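Local coordinates for novel protein similar to vertebrate potassium voltage-gated channel, subfamily H (Eag-related) family (Danio rerio, PDB 3UKN) that probably forms the pore of a voltage-gated, delayed-rectifier potassium channel, this chain being its cytoplasmic C-linker and cyclic nucleotide-binding homology domain, at residues A137-G142 and D199-L204. Numbering follows the deposited sequence.
Sequences AILGKG and DLTYNL
Leu139 and Thr201 meet through methyl groups at the margin of the beta roll of the cyclic nucleotide-binding homology domain. Edge strand 134-139 of one sheet here faces strand 200-203, an edge of the other, which follows helix 186-199 and, as in KCNH channels generally, fills the site of the cyclic nucleotide. The tight spot is small: Leu139 CD2, on the buried side, lies 3.6 Å from CG2 of the exposed Thr201, the two side chains passing one another antiparallel. Thr201 CG2 stands anti to its own backbone nitrogen, and chi1 of -45° sets OG1 beside that nitrogen, where it accepts a hydrogen bond from Leu144 N. The threonine thus offers carbon to Leu139 and oxygen to strand 144-146. Tyr202 CB lies more loosely against Leu139 CD2, at 4.5 Å; Val129 packs against both residues, and Ile145 also lines the leucine. The tyrosine ring turns away from the leucine, and its OH bonds to Asn159. No direct hydrogen bond joins the two segments. Toward the turn, packing gives way to solvent: Gly142, whose positive phi of 97° suits glycine, is linked to Asp199 through a water. That water donates both its hydrogens, to Gly142 O at 2.9 Å and to Asp199 O at 3.0 Å.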
loop_
_atom_site.group_PDB
_atom_site.type_symbol
_atom_site.label_atom_id
_atom_site.label_comp_id
_atom_site.label_asym_id
_atom_site.label_seq_id
_atom_site.Cartn_x
_atom_site.Cartn_y
_atom_site.Cartn_z
ATOM N N ALA B 137 21.419 8.701 19.874
ATOM C CA ALA B 137 21.420 10.005 19.217
ATOM C C ALA B 137 20.104 10.775 19.375
ATOM O O ALA B 137 19.057 10.201 19.701
ATOM C CB ALA B 137 21.759 9.846 17.751
ATOM N N ILE B 138 20.182 12.085 19.165
ATOM C CA ILE B 138 19.011 12.951 19.132
ATOM C C ILE B 138 18.866 13.564 17.745
ATOM O O ILE B 138 19.762 14.270 17.273
ATOM C CB ILE B 138 19.126 14.100 20.142
ATOM C CG1 ILE B 138 19.145 13.570 21.576
ATOM C CG2 ILE B 138 17.960 15.070 19.974
ATOM C CD1 ILE B 138 17.778 13.153 22.070
ATOM N N LEU B 139 17.731 13.300 17.101
ATOM C CA LEU B 139 17.473 13.792 15.750
ATOM C C LEU B 139 16.500 14.979 15.715
ATOM O O LEU B 139 15.565 15.071 16.519
ATOM C CB LEU B 139 16.959 12.653 14.871
ATOM C CG LEU B 139 17.844 11.405 14.870
ATOM C CD1 LEU B 139 17.214 10.265 14.087
ATOM C CD2 LEU B 139 19.213 11.728 14.311
ATOM N N GLY B 140 16.716 15.874 14.762
ATOM C CA GLY B 140 15.941 17.088 14.673
ATOM C C GLY B 140 15.791 17.547 13.243
ATOM O O GLY B 140 16.199 16.851 12.305
ATOM N N LYS B 141 15.204 18.728 13.084
ATOM C CA LYS B 141 14.918 19.307 11.776
ATOM C C LYS B 141 16.093 19.234 10.809
ATOM O O LYS B 141 17.185 19.715 11.101
ATOM C CB LYS B 141 14.462 20.760 11.928
ATOM C CG LYS B 141 14.189 21.454 10.600
ATOM C CD LYS B 141 13.539 22.808 10.809
ATOM C CE LYS B 141 13.237 23.480 9.483
ATOM N N GLY B 142 15.856 18.643 9.650
ATOM C CA GLY B 142 16.876 18.532 8.633
ATOM C C GLY B 142 17.596 17.195 8.632
ATOM O O GLY B 142 18.346 16.901 7.700
ATOM N N ASP B 199 24.870 12.819 3.891
ATOM C CA ASP B 199 23.662 13.475 4.390
ATOM C C ASP B 199 22.909 12.628 5.412
ATOM O O ASP B 199 21.987 13.118 6.070
ATOM C CB ASP B 199 22.744 13.851 3.230
ATOM C CG ASP B 199 23.297 15.007 2.406
ATOM O OD1 ASP B 199 23.842 15.959 2.996
ATOM O OD2 ASP B 199 23.206 14.954 1.165
ATOM N N LEU B 200 23.320 11.363 5.545
ATOM C CA LEU B 200 22.692 10.399 6.451
ATOM C C LEU B 200 23.089 10.666 7.905
ATOM O O LEU B 200 24.228 10.426 8.323
ATOM C CB LEU B 200 23.109 8.994 6.035
ATOM C CG LEU B 200 22.312 7.770 6.476
ATOM C CD1 LEU B 200 20.840 7.867 6.072
ATOM C CD2 LEU B 200 22.956 6.538 5.861
ATOM N N THR B 201 22.139 11.170 8.678
ATOM C CA THR B 201 22.382 11.507 10.079
ATOM C C THR B 201 22.508 10.226 10.893
ATOM O O THR B 201 23.451 10.046 11.667
ATOM C CB THR B 201 21.228 12.352 10.638
ATOM O OG1 THR B 201 20.885 13.376 9.698
ATOM C CG2 THR B 201 21.618 12.986 11.949
ATOM N N TYR B 202 21.567 9.313 10.716
ATOM C CA TYR B 202 21.706 8.026 11.370
ATOM C C TYR B 202 21.440 6.870 10.418
ATOM O O TYR B 202 20.471 6.884 9.665
ATOM C CB TYR B 202 20.832 7.913 12.630
ATOM C CG TYR B 202 21.151 6.651 13.419
ATOM C CD1 TYR B 202 22.195 6.625 14.347
ATOM C CD2 TYR B 202 20.428 5.474 13.208
ATOM C CE1 TYR B 202 22.497 5.470 15.047
ATOM C CE2 TYR B 202 20.722 4.314 13.906
ATOM C CZ TYR B 202 21.756 4.312 14.820
ATOM O OH TYR B 202 22.035 3.145 15.507
ATOM N N ASN B 203 22.296 5.857 10.501
ATOM C CA ASN B 203 22.272 4.693 9.623
ATOM C C ASN B 203 21.792 3.452 10.392
ATOM O O ASN B 203 22.453 2.974 11.308
ATOM C CB ASN B 203 23.681 4.468 9.050
ATOM C CG ASN B 203 23.768 3.258 8.142
ATOM O OD1 ASN B 203 22.881 2.410 8.119
ATOM N ND2 ASN B 203 24.842 3.179 7.385
ATOM N N LEU B 204 20.647 2.919 9.988
ATOM C CA LEU B 204 20.011 1.826 10.700
ATOM C C LEU B 204 20.485 0.434 10.295
ATOM O O LEU B 204 19.994 -0.562 10.824
ATOM C CB LEU B 204 18.493 1.946 10.533
ATOM C CG LEU B 204 17.953 3.186 11.263
ATOM C CD1 LEU B 204 16.604 3.605 10.749
ATOM C CD2 LEU B 204 17.903 2.916 12.761
HETATM O O HOH W 1 20.834 15.771 6.702
#